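Local coordinates for ribokinase (Staphylococcus aureus, PDB 3RY7), which phosphorylates D-ribose at O-5 with ATP and magnesium, yielding the ribose 5-phosphate used for nucleotide synthesis or the pentose phosphate pathway, at residues Thr2-Ile7 / Asn133-Val138; Asp129-Ala134 / Glu153-His158; Lys170-Glu175 / Glu191-Ile196; Ile216-Ile221 / Phe230-Gln235. One frame throughout, in Å; residues are numbered along the deposited sequence.

Interaction 1 encloses the longest loop: the chain leaves T2-I7, runs through more than a hundred residues and returns at N133-V138, setting strands 4-8 and 136-140 side by side in the central sheet. Interaction 2 opens at D129-A134, just before that loop closes, so the two overlap along the chain and share N133 and A134. It ties helix 128-132 to helix 145-157, and A155 CB touches V137 CG1 of interaction 1. Interactions 3 and 4 follow in series, neither nested nor crossed. Interaction 3 joins the loop before helix 174-177 to the end of helix 187-194; interaction 4 closes the hairpin of strands 218-222 and 228-231, in the same sheet as interaction 1.

Interaction 1 (Thr2-Ile7 / Asn133-Val138); sequences TNKVVI and NADFVV
V6 engages the strand of F136 and V138 through both of its backbone polar groups: V6 N donates to F136 O at 2.9 Å, and V6 O accepts from V138 N at 2.8 Å. One residue bonding to two that flank its partner V137 is the mark of parallel pairing, here between adjacent strands in the central sheet of the ribokinase-like alpha/beta fold; the short strand axes diverge by 23°. At the start of the pairing, K4 O receives two donors, F136 N nearly in line with its carbonyl and D135 N tilted from the carbonyl plane. D135 also reaches back: its OD2 takes K4 N on the anti side at 2.8 Å, in an almost straight bond (179° at the hydrogen), so D135 holds K4 by both backbone groups.

The K4 side chain can be traced outward. CB passes 3.7 Å from D135 OD2, CG approaches N133 O, and CD runs alongside that oxygen at 3.2 Å. The bend at chi3 (-74°) curls the chain round it, keeping CE close and leaving NZ a weak hydrogen bond of 3.2 Å to N133 O. On the face of the sheet that carries F136, the N3 amide lies obliquely to the F136 ring, ND2 to CE2 3.6 Å, while ND2 is hydrogen-bonded to V261 O and L264 O. I7 and V138 point the same way, toward helix 42-52 with G43, probably a substrate-binding residue, nearby; their contact is tight, I7 CD1 lying 3.5 Å from V138 CB.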
loop_
_atom_site.group_PDB
_atom_site.type_symbol
_atom_site.label_atom_id
_atom_site.label_comp_id
_atom_site.label_asym_id
_atom_site.label_seq_id
_atom_site.Cartn_x
_atom_site.Cartn_y
_atom_site.Cartn_z
ATOM N N THR A 2 8.645 -8.506 -26.874
ATOM C CA THR A 2 9.457 -8.201 -25.687
ATOM C C THR A 2 10.861 -7.670 -26.003
ATOM O O THR A 2 11.661 -8.344 -26.646
ATOM C CB THR A 2 9.612 -9.428 -24.756
ATOM O OG1 THR A 2 10.345 -10.461 -25.432
ATOM C CG2 THR A 2 8.246 -9.952 -24.332
ATOM N N ASN A 3 11.151 -6.467 -25.514
ATOM C CA ASN A 3 12.466 -5.851 -25.661
ATOM C C ASN A 3 13.535 -6.486 -24.766
ATOM O O ASN A 3 13.242 -6.931 -23.661
ATOM C CB ASN A 3 12.378 -4.358 -25.333
ATOM C CG ASN A 3 11.569 -3.587 -26.347
ATOM O OD1 ASN A 3 11.407 -4.020 -27.485
ATOM N ND2 ASN A 3 11.054 -2.431 -25.939
ATOM N N LYS A 4 14.770 -6.527 -25.252
ATOM C CA LYS A 4 15.920 -6.817 -24.405
ATOM C C LYS A 4 16.449 -5.493 -23.876
ATOM O O LYS A 4 16.841 -4.607 -24.646
ATOM C CB LYS A 4 17.016 -7.555 -25.174
ATOM C CG LYS A 4 16.771 -9.056 -25.309
ATOM C CD LYS A 4 17.742 -9.707 -26.289
ATOM C CE LYS A 4 17.394 -9.358 -27.736
ATOM N NZ LYS A 4 18.334 -9.982 -28.711
ATOM N N VAL A 5 16.438 -5.352 -22.557
ATOM C CA VAL A 5 16.775 -4.088 -21.933
ATOM C C VAL A 5 17.918 -4.293 -20.933
ATOM O O VAL A 5 17.853 -5.177 -20.084
ATOM C CB VAL A 5 15.529 -3.455 -21.244
ATOM C CG1 VAL A 5 15.890 -2.178 -20.527
ATOM C CG2 VAL A 5 14.411 -3.207 -22.262
ATOM N N VAL A 6 18.978 -3.500 -21.073
ATOM C CA VAL A 6 20.022 -3.438 -20.060
ATOM C C VAL A 6 19.877 -2.119 -19.358
ATOM O O VAL A 6 19.806 -1.075 -20.005
ATOM C CB VAL A 6 21.454 -3.505 -20.668
ATOM C CG1 VAL A 6 22.500 -3.186 -19.612
ATOM C CG2 VAL A 6 21.717 -4.873 -21.282
ATOM N N ILE A 7 19.802 -2.166 -18.035
ATOM C CA ILE A 7 19.845 -0.953 -17.228
ATOM C C ILE A 7 21.244 -0.802 -16.641
ATOM O O ILE A 7 21.805 -1.739 -16.094
ATOM C CB ILE A 7 18.785 -0.976 -16.090
ATOM C CG1 ILE A 7 17.395 -1.287 -16.656
ATOM C CG2 ILE A 7 18.759 0.332 -15.347
ATOM C CD1 ILE A 7 16.832 -0.205 -17.604
ATOM N N ASN A 133 23.944 -7.389 -27.005
ATOM C CA ASN A 133 22.761 -8.124 -27.434
ATOM C C ASN A 133 21.444 -7.480 -27.021
ATOM O O ASN A 133 20.375 -8.072 -27.183
ATOM C CB ASN A 133 22.850 -9.590 -27.001
ATOM C CG ASN A 133 24.029 -10.310 -27.653
ATOM O OD1 ASN A 133 24.249 -10.194 -28.864
ATOM N ND2 ASN A 133 24.800 -11.040 -26.851
ATOM N N ALA A 134 21.524 -6.253 -26.521
ATOM C CA ALA A 134 20.335 -5.526 -26.081
ATOM C C ALA A 134 19.664 -4.734 -27.212
ATOM O O ALA A 134 20.312 -4.362 -28.190
ATOM C CB ALA A 134 20.689 -4.582 -24.932
ATOM N N ASP A 135 18.368 -4.474 -27.055
ATOM C CA ASP A 135 17.661 -3.494 -27.877
ATOM C C ASP A 135 17.844 -2.068 -27.344
ATOM O O ASP A 135 17.977 -1.107 -28.117
ATOM C CB ASP A 135 16.176 -3.842 -27.935
ATOM C CG ASP A 135 15.932 -5.192 -28.588
ATOM O OD1 ASP A 135 16.504 -5.413 -29.685
ATOM O OD2 ASP A 135 15.193 -6.027 -28.002
ATOM N N PHE A 136 17.836 -1.935 -26.017
ATOM C CA PHE A 136 18.037 -0.641 -25.366
ATOM C C PHE A 136 18.954 -0.787 -24.173
ATOM O O PHE A 136 18.920 -1.796 -23.463
ATOM C CB PHE A 136 16.714 -0.051 -24.855
ATOM C CG PHE A 136 15.671 0.159 -25.929
ATOM C CD1 PHE A 136 15.510 1.402 -26.526
ATOM C CD2 PHE A 136 14.838 -0.881 -26.319
ATOM C CE1 PHE A 136 14.548 1.597 -27.502
ATOM C CE2 PHE A 136 13.875 -0.688 -27.296
ATOM C CZ PHE A 136 13.730 0.545 -27.890
ATOM N N VAL A 137 19.759 0.238 -23.941
ATOM C CA VAL A 137 20.438 0.376 -22.673
ATOM C C VAL A 137 20.004 1.700 -22.043
ATOM O O VAL A 137 19.967 2.732 -22.718
ATOM C CB VAL A 137 21.987 0.276 -22.837
ATOM C CG1 VAL A 137 22.438 1.052 -24.041
ATOM C CG2 VAL A 137 22.687 0.778 -21.595
ATOM N N VAL A 138 19.645 1.661 -20.760
ATOM C CA VAL A 138 19.136 2.842 -20.059
ATOM C C VAL A 138 20.035 3.186 -18.890
ATOM O O VAL A 138 20.336 2.321 -18.077
ATOM C CB VAL A 138 17.711 2.591 -19.499
ATOM C CG1 VAL A 138 17.108 3.884 -18.932
ATOM C CG2 VAL A 138 16.809 1.989 -20.564
#

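Interaction 2 (Asp129-Ala134 / Glu153-His158); sequences DAIINA and EIAKAH
I131 and I154 share a chi1 of -65°, which sets each CG2 methyl anti to its backbone N; the two methyls meet at 3.6 Å, with the side chains crossing at about a right angle. This is helix-to-helix packing in an alpha/beta fold: helix 128-132 precedes strand 136-140, helix 145-157 follows it, and both lie on the face of the central sheet that carries V6 and V137. I131 CG2 also rests against A155 CB at 4.0 Å, placing the isoleucine methyl over a small residue where the two segments come nearest. I154 CG2 serves two neighbours, since I132 CG1 approaches it at 4.0 Å.

No polar bond joins the segments. I131 is buried and also packs on V124 of helix 121-125, whereas H158 is exposed, so the contact grades from core to surface. H158 is the first residue beyond its helix, its N bonded back to I154 O at 3.3 Å. Its imidazole receives I132 CD1 over one face in a CH-pi contact: the methyl is 4.0 Å from the ring centroid and 24° off the normal. The offset is toward the rim, where I132 CD1 lies 3.7 Å from H158 NE2.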
loop_
_atom_site.group_PDB
_atom_site.type_symbol
_atom_site.label_atom_id
_atom_site.label_comp_id
_atom_site.label_asym_id
_atom_site.label_seq_id
_atom_site.Cartn_x
_atom_site.Cartn_y
_atom_site.Cartn_z
ATOM N N ASP A 129 28.859 -8.086 -22.931
ATOM C CA ASP A 129 28.021 -9.073 -23.595
ATOM C C ASP A 129 26.549 -8.719 -23.498
ATOM O O ASP A 129 25.799 -8.858 -24.464
ATOM C CB ASP A 129 28.256 -10.458 -23.009
ATOM C CG ASP A 129 29.230 -11.267 -23.825
ATOM O OD1 ASP A 129 28.776 -11.957 -24.766
ATOM O OD2 ASP A 129 30.440 -11.205 -23.531
ATOM N N ALA A 130 26.147 -8.267 -22.316
ATOM C CA ALA A 130 24.770 -7.860 -22.065
ATOM C C ALA A 130 24.353 -6.700 -22.975
ATOM O O ALA A 130 23.280 -6.719 -23.581
ATOM C CB ALA A 130 24.605 -7.473 -20.603
ATOM N N ILE A 131 25.216 -5.695 -23.068
ATOM C CA ILE A 131 24.942 -4.521 -23.882
ATOM C C ILE A 131 24.815 -4.859 -25.375
ATOM O O ILE A 131 23.834 -4.496 -26.023
ATOM C CB ILE A 131 26.004 -3.455 -23.662
ATOM C CG1 ILE A 131 25.927 -2.954 -22.211
ATOM C CG2 ILE A 131 25.836 -2.325 -24.664
ATOM C CD1 ILE A 131 27.144 -2.190 -21.735
ATOM N N ILE A 132 25.793 -5.578 -25.911
ATOM C CA ILE A 132 25.808 -5.867 -27.336
ATOM C C ILE A 132 24.522 -6.528 -27.826
ATOM O O ILE A 132 24.039 -6.238 -28.923
ATOM C CB ILE A 132 27.033 -6.704 -27.713
ATOM C CG1 ILE A 132 28.290 -5.849 -27.550
ATOM C CG2 ILE A 132 26.902 -7.238 -29.138
ATOM C CD1 ILE A 132 29.560 -6.567 -27.893
ATOM N N ASN A 133 23.944 -7.389 -27.005
ATOM C CA ASN A 133 22.761 -8.124 -27.434
ATOM C C ASN A 133 21.444 -7.480 -27.021
ATOM O O ASN A 133 20.375 -8.072 -27.183
ATOM C CB ASN A 133 22.850 -9.590 -27.001
ATOM C CG ASN A 133 24.029 -10.310 -27.653
ATOM O OD1 ASN A 133 24.249 -10.194 -28.864
ATOM N ND2 ASN A 133 24.800 -11.040 -26.851
ATOM N N ALA A 134 21.524 -6.253 -26.521
ATOM C CA ALA A 134 20.335 -5.526 -26.081
ATOM C C ALA A 134 19.664 -4.734 -27.212
ATOM O O ALA A 134 20.312 -4.362 -28.190
ATOM C CB ALA A 134 20.689 -4.582 -24.932
ATOM N N GLU A 153 29.100 3.977 -25.712
ATOM C CA GLU A 153 30.023 3.744 -26.849
ATOM C C GLU A 153 29.868 2.337 -27.397
ATOM O O GLU A 153 29.723 2.130 -28.610
ATOM C CB GLU A 153 31.466 4.016 -26.458
ATOM C CG GLU A 153 31.777 5.490 -26.275
ATOM C CD GLU A 153 33.101 5.712 -25.560
ATOM O OE1 GLU A 153 33.524 4.766 -24.849
ATOM O OE2 GLU A 153 33.696 6.820 -25.696
ATOM N N ILE A 154 29.827 1.373 -26.488
ATOM C CA ILE A 154 29.578 -0.016 -26.850
ATOM C C ILE A 154 28.238 -0.197 -27.538
ATOM O O ILE A 154 28.152 -0.866 -28.580
ATOM C CB ILE A 154 29.629 -0.929 -25.610
ATOM C CG1 ILE A 154 31.046 -0.946 -25.011
ATOM C CG2 ILE A 154 29.161 -2.339 -25.950
ATOM C CD1 ILE A 154 31.119 -1.697 -23.688
ATOM N N ALA A 155 27.193 0.370 -26.936
ATOM C CA ALA A 155 25.850 0.279 -27.482
ATOM C C ALA A 155 25.789 0.854 -28.895
ATOM O O ALA A 155 25.380 0.183 -29.830
ATOM C CB ALA A 155 24.867 1.013 -26.577
ATOM N N LYS A 156 26.207 2.106 -29.019
ATOM C CA LYS A 156 26.115 2.852 -30.265
ATOM C C LYS A 156 26.905 2.153 -31.378
ATOM O O LYS A 156 26.450 2.080 -32.519
ATOM C CB LYS A 156 26.635 4.275 -30.044
ATOM C CG LYS A 156 26.452 5.231 -31.194
ATOM C CD LYS A 156 25.899 6.570 -30.699
ATOM C CE LYS A 156 25.677 7.565 -31.850
ATOM N NZ LYS A 156 26.958 7.951 -32.528
ATOM N N ALA A 157 28.070 1.610 -31.025
ATOM C CA ALA A 157 28.940 0.951 -31.991
ATOM C C ALA A 157 28.292 -0.294 -32.555
ATOM O O ALA A 157 28.554 -0.660 -33.695
ATOM C CB ALA A 157 30.275 0.602 -31.356
ATOM N N HIS A 158 27.447 -0.939 -31.763
ATOM C CA HIS A 158 26.750 -2.145 -32.216
ATOM C C HIS A 158 25.241 -1.951 -32.540
ATOM O O HIS A 158 24.471 -2.909 -32.533
ATOM C CB HIS A 158 26.933 -3.277 -31.198
ATOM C CG HIS A 158 28.360 -3.702 -31.021
ATOM N ND1 HIS A 158 28.984 -4.573 -31.881
ATOM C CD2 HIS A 158 29.278 -3.367 -30.080
ATOM C CE1 HIS A 158 30.235 -4.760 -31.481
ATOM N NE2 HIS A 158 30.432 -4.040 -30.391
#

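Interaction 3 (Lys170-Glu175 / Glu191-Ile196); sequences KALPNE and ELLSGI
Beside L193, whose methyl groups press on K170 and L172, the hydroxyl oxygen S194 OG is gripped by two backbone groups. I196 N donates to S194 OG at 2.8 Å, 154° at the hydrogen, which defines an ST turn, and the same oxygen is hydrogen-bonded to A190 O one turn back in the helix. Together with G195 N to E191 O at 2.9 Å, and with the positive phi of G195 (86°), these features mark the end of helix 187-194, just after the two leucines that make the contact.

Across the contact the leucines work differently. L192 has CG anti to its backbone N (chi1 170°), and its CD2 methyl lies against the K170 backbone, 3.4 Å from K170 N and 3.6 Å from K170 CA. L193 sends CD2 between K170 O, at 3.5 Å, and L172 CG, at 3.8 Å, while its CD1 meets L172 CD1 at 4.0 Å as the two side chains cross. K170 thus contributes backbone here; its long chain leads away from the helix, and NZ is hydrogen-bonded to L141 O.

The other sides of the leucines fix the place in the fold: L172 packs on L141 and I145, and L193 on P166 of a loop and on F211 of helix 201-213. The contact therefore joins the loop that leads into helix 174-177, with P173 at its N-cap, to the end of helix 187-194. With no polar bond between them, the segments are held by van der Waals contact of leucine methyls with the K170 backbone and the L172 side chain, at a partly exposed place.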
loop_
_atom_site.group_PDB
_atom_site.type_symbol
_atom_site.label_atom_id
_atom_site.label_comp_id
_atom_site.label_asym_id
_atom_site.label_seq_id
_atom_site.Cartn_x
_atom_site.Cartn_y
_atom_site.Cartn_z
ATOM N N LYS A 170 22.562 17.346 -13.777
ATOM C CA LYS A 170 23.945 17.804 -13.753
ATOM C C LYS A 170 24.438 18.061 -15.175
ATOM O O LYS A 170 23.823 17.609 -16.141
ATOM C CB LYS A 170 24.853 16.833 -12.980
ATOM C CG LYS A 170 24.791 15.389 -13.422
ATOM C CD LYS A 170 25.726 14.500 -12.586
ATOM C CE LYS A 170 25.089 14.069 -11.266
ATOM N NZ LYS A 170 25.850 12.959 -10.598
ATOM N N ALA A 171 25.511 18.829 -15.299
ATOM C CA ALA A 171 26.051 19.167 -16.606
ATOM C C ALA A 171 26.672 17.926 -17.246
ATOM O O ALA A 171 27.336 17.133 -16.572
ATOM C CB ALA A 171 27.083 20.271 -16.478
ATOM N N LEU A 172 26.451 17.763 -18.547
ATOM C CA LEU A 172 27.009 16.635 -19.283
ATOM C C LEU A 172 28.048 17.115 -20.300
ATOM O O LEU A 172 27.896 18.185 -20.886
ATOM C CB LEU A 172 25.888 15.882 -19.999
ATOM C CG LEU A 172 24.627 15.602 -19.169
ATOM C CD1 LEU A 172 23.604 14.891 -20.017
ATOM C CD2 LEU A 172 24.957 14.779 -17.926
ATOM N N PRO A 173 29.117 16.331 -20.503
ATOM C CA PRO A 173 30.096 16.640 -21.548
ATOM C C PRO A 173 29.614 16.166 -22.920
ATOM O O PRO A 173 28.796 15.244 -23.012
ATOM C CB PRO A 173 31.322 15.826 -21.123
ATOM C CG PRO A 173 30.736 14.627 -20.430
ATOM C CD PRO A 173 29.499 15.142 -19.720
ATOM N N ASN A 174 30.137 16.788 -23.976
ATOM C CA ASN A 174 29.736 16.453 -25.334
ATOM C C ASN A 174 30.024 14.996 -25.636
ATOM O O ASN A 174 29.276 14.344 -26.372
ATOM C CB ASN A 174 30.453 17.356 -26.341
ATOM C CG ASN A 174 30.116 18.821 -26.145
ATOM O OD1 ASN A 174 29.067 19.152 -25.584
ATOM N ND2 ASN A 174 31.004 19.709 -26.603
ATOM N N GLU A 175 31.114 14.493 -25.056
ATOM C CA GLU A 175 31.483 13.095 -25.209
ATOM C C GLU A 175 30.304 12.162 -24.872
ATOM O O GLU A 175 30.188 11.067 -25.430
ATOM C CB GLU A 175 32.708 12.790 -24.343
ATOM C CG GLU A 175 33.356 11.437 -24.594
ATOM C CD GLU A 175 34.602 11.232 -23.729
ATOM O OE1 GLU A 175 34.782 10.119 -23.172
ATOM O OE2 GLU A 175 35.399 12.197 -23.596
ATOM N N GLU A 191 16.050 22.239 -18.569
ATOM C CA GLU A 191 16.544 23.638 -18.483
ATOM C C GLU A 191 17.998 23.760 -18.080
ATOM O O GLU A 191 18.650 24.677 -18.471
ATOM C CB GLU A 191 15.728 24.452 -17.481
ATOM C CG GLU A 191 14.241 24.285 -17.635
ATOM C CD GLU A 191 13.455 24.922 -16.500
ATOM O OE1 GLU A 191 14.026 25.806 -15.789
ATOM O OE2 GLU A 191 12.269 24.527 -16.335
ATOM N N LEU A 192 18.506 22.841 -17.294
ATOM C CA LEU A 192 19.915 22.852 -16.920
ATOM C C LEU A 192 20.777 22.479 -18.124
ATOM O O LEU A 192 21.905 22.959 -18.277
ATOM C CB LEU A 192 20.183 21.897 -15.753
ATOM C CG LEU A 192 21.669 21.678 -15.455
ATOM C CD1 LEU A 192 22.357 22.990 -15.058
ATOM C CD2 LEU A 192 21.863 20.617 -14.382
ATOM N N LEU A 193 20.244 21.612 -18.978
ATOM C CA LEU A 193 20.994 21.157 -20.138
ATOM C C LEU A 193 20.874 22.136 -21.319
ATOM O O LEU A 193 21.865 22.420 -21.997
ATOM C CB LEU A 193 20.542 19.750 -20.545
ATOM C CG LEU A 193 20.775 18.609 -19.542
ATOM C CD1 LEU A 193 20.338 17.273 -20.125
ATOM C CD2 LEU A 193 22.235 18.546 -19.115
ATOM N N SER A 194 19.668 22.651 -21.554
ATOM C CA SER A 194 19.413 23.527 -22.696
ATOM C C SER A 194 19.670 24.998 -22.381
ATOM O O SER A 194 19.980 25.784 -23.276
ATOM C CB SER A 194 17.966 23.389 -23.149
ATOM O OG SER A 194 17.120 24.038 -22.227
ATOM N N GLY A 195 19.523 25.368 -21.110
ATOM C CA GLY A 195 19.621 26.759 -20.704
ATOM C C GLY A 195 18.269 27.428 -20.854
ATOM O O GLY A 195 18.111 28.605 -20.516
ATOM N N ILE A 196 17.292 26.667 -21.350
ATOM C CA ILE A 196 15.951 27.179 -21.648
ATOM C C ILE A 196 14.879 26.634 -20.713
ATOM O O ILE A 196 14.610 25.430 -20.716
ATOM C CB ILE A 196 15.497 26.792 -23.063
ATOM C CG1 ILE A 196 16.496 27.269 -24.115
ATOM C CG2 ILE A 196 14.114 27.359 -23.335
ATOM C CD1 ILE A 196 16.248 26.666 -25.475
#

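Interaction 4 (Ile216-Ile221 / Phe230-Gln235); sequences IKTVLI and FATKNQ
V219 and A231 form a hydrogen-bonded antiparallel pair in the hairpin of strands 218-222 and 228-231, each satisfying both backbone groups of the other: V219 N donates to A231 O at 2.9 Å (163° at the hydrogen), and A231 N to V219 O at 2.8 Å, the latter in the carbonyl plane. V219 O also has F230 CA close by in a CH...O contact.

Farther along, the chains part and a water takes over, donating to K217 O at 2.6 Å and accepting from K233 N at 2.9 Å. The turn beyond is held by T232. With OG1 set between the backbone N and the carbonyl carbon (chi1 66°), T232 presents this oxygen to the turn, where it accepts Q235 N at 2.9 Å, an ST motif, and N234 N more weakly, while T232 N donates to Q235 O at 3.0 Å. T218 OG1, beside the T232 methyl CG2, is hydrogen-bonded to Q268 NE2. In the non-hydrogen-bonded pair, L220 CG rests on F230 CB at 3.9 Å.

Strand 218-222 lies between strands 182-183 and 228-231. On one face of the sheet L220 and F230 pack on helix 271-283; on the other V219 and A231 meet helix 201-213.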
loop_
_atom_site.group_PDB
_atom_site.type_symbol
_atom_site.label_atom_id
_atom_site.label_comp_id
_atom_site.label_asym_id
_atom_site.label_seq_id
_atom_site.Cartn_x
_atom_site.Cartn_y
_atom_site.Cartn_z
ATOM N N ILE A 216 20.845 14.283 -30.510
ATOM C CA ILE A 216 19.867 13.406 -29.858
ATOM C C ILE A 216 18.614 13.280 -30.725
ATOM O O ILE A 216 17.948 14.273 -31.018
ATOM C CB ILE A 216 19.469 13.907 -28.447
ATOM C CG1 ILE A 216 20.653 13.789 -27.477
ATOM C CG2 ILE A 216 18.293 13.100 -27.930
ATOM C CD1 ILE A 216 21.018 15.076 -26.772
ATOM N N LYS A 217 18.293 12.058 -31.127
ATOM C CA LYS A 217 17.222 11.837 -32.096
ATOM C C LYS A 217 15.802 11.932 -31.531
ATOM O O LYS A 217 14.859 12.267 -32.250
ATOM C CB LYS A 217 17.396 10.479 -32.759
ATOM C CG LYS A 217 17.606 10.556 -34.254
ATOM C CD LYS A 217 19.042 10.859 -34.594
ATOM C CE LYS A 217 19.612 9.741 -35.451
ATOM N NZ LYS A 217 20.611 10.238 -36.454
ATOM N N THR A 218 15.651 11.611 -30.253
ATOM C CA THR A 218 14.338 11.592 -29.614
ATOM C C THR A 218 14.401 12.247 -28.262
ATOM O O THR A 218 15.269 11.930 -27.439
ATOM C CB THR A 218 13.827 10.184 -29.415
ATOM O OG1 THR A 218 13.828 9.509 -30.678
ATOM C CG2 THR A 218 12.408 10.222 -28.812
ATOM N N VAL A 219 13.471 13.165 -28.041
ATOM C CA VAL A 219 13.433 13.966 -26.833
ATOM C C VAL A 219 12.086 13.796 -26.151
ATOM O O VAL A 219 11.049 13.922 -26.802
ATOM C CB VAL A 219 13.642 15.454 -27.159
ATOM C CG1 VAL A 219 13.641 16.287 -25.888
ATOM C CG2 VAL A 219 14.952 15.642 -27.921
ATOM N N LEU A 220 12.108 13.470 -24.858
ATOM C CA LEU A 220 10.911 13.529 -24.009
ATOM C C LEU A 220 11.190 14.461 -22.855
ATOM O O LEU A 220 12.264 14.410 -22.248
ATOM C CB LEU A 220 10.546 12.178 -23.406
ATOM C CG LEU A 220 9.924 11.098 -24.268
ATOM C CD1 LEU A 220 10.849 10.742 -25.434
ATOM C CD2 LEU A 220 9.638 9.889 -23.383
ATOM N N ILE A 221 10.225 15.310 -22.540
ATOM C CA ILE A 221 10.312 16.089 -21.330
ATOM C C ILE A 221 9.131 15.702 -20.456
ATOM O O ILE A 221 7.975 15.918 -20.827
ATOM C CB ILE A 221 10.293 17.586 -21.610
ATOM C CG1 ILE A 221 11.356 17.938 -22.661
ATOM C CG2 ILE A 221 10.501 18.375 -20.317
ATOM C CD1 ILE A 221 11.406 19.415 -23.021
ATOM N N PHE A 230 6.958 15.154 -26.148
ATOM C CA PHE A 230 8.015 14.548 -26.940
ATOM C C PHE A 230 8.221 15.193 -28.313
ATOM O O PHE A 230 7.349 15.888 -28.840
ATOM C CB PHE A 230 7.854 13.027 -27.024
ATOM C CG PHE A 230 6.954 12.556 -28.118
ATOM C CD1 PHE A 230 5.600 12.412 -27.900
ATOM C CD2 PHE A 230 7.468 12.228 -29.360
ATOM C CE1 PHE A 230 4.761 11.957 -28.895
ATOM C CE2 PHE A 230 6.637 11.771 -30.373
ATOM C CZ PHE A 230 5.278 11.637 -30.140
ATOM N N ALA A 231 9.407 14.978 -28.863
ATOM C CA ALA A 231 9.767 15.483 -30.183
ATOM C C ALA A 231 10.825 14.607 -30.865
ATOM O O ALA A 231 11.726 14.054 -30.212
ATOM C CB ALA A 231 10.265 16.915 -30.077
ATOM N N THR A 232 10.693 14.471 -32.179
ATOM C CA THR A 232 11.769 13.991 -33.034
ATOM C C THR A 232 11.913 15.039 -34.133
ATOM O O THR A 232 11.277 16.086 -34.066
ATOM C CB THR A 232 11.439 12.629 -33.664
ATOM O OG1 THR A 232 10.335 12.768 -34.574
ATOM C CG2 THR A 232 11.124 11.583 -32.568
ATOM N N LYS A 233 12.741 14.774 -35.139
ATOM C CA LYS A 233 12.825 15.681 -36.285
ATOM C C LYS A 233 11.461 15.767 -36.973
ATOM O O LYS A 233 11.093 16.824 -37.484
ATOM C CB LYS A 233 13.900 15.221 -37.283
ATOM C CG LYS A 233 13.583 13.906 -37.999
ATOM C CD LYS A 233 14.696 13.530 -38.972
ATOM C CE LYS A 233 14.406 12.211 -39.685
ATOM N NZ LYS A 233 15.511 11.824 -40.625
ATOM N N ASN A 234 10.713 14.660 -36.946
ATOM C CA ASN A 234 9.405 14.542 -37.610
ATOM C C ASN A 234 8.159 14.770 -36.743
ATOM O O ASN A 234 7.082 15.067 -37.269
ATOM C CB ASN A 234 9.268 13.157 -38.253
ATOM C CG ASN A 234 10.189 12.969 -39.434
ATOM O OD1 ASN A 234 10.599 13.935 -40.083
ATOM N ND2 ASN A 234 10.527 11.712 -39.722
ATOM N N GLN A 235 8.286 14.595 -35.431
ATOM C CA GLN A 235 7.116 14.643 -34.549
ATOM C C GLN A 235 7.241 15.659 -33.435
ATOM O O GLN A 235 8.339 16.043 -33.041
ATOM C CB GLN A 235 6.838 13.276 -33.940
ATOM C CG GLN A 235 6.661 12.177 -34.946
ATOM C CD GLN A 235 6.191 10.911 -34.282
ATOM O OE1 GLN A 235 5.187 10.915 -33.572
ATOM N NE2 GLN A 235 6.916 9.823 -34.493
HETATM O O HOH W 1 15.036 13.023 -34.752
#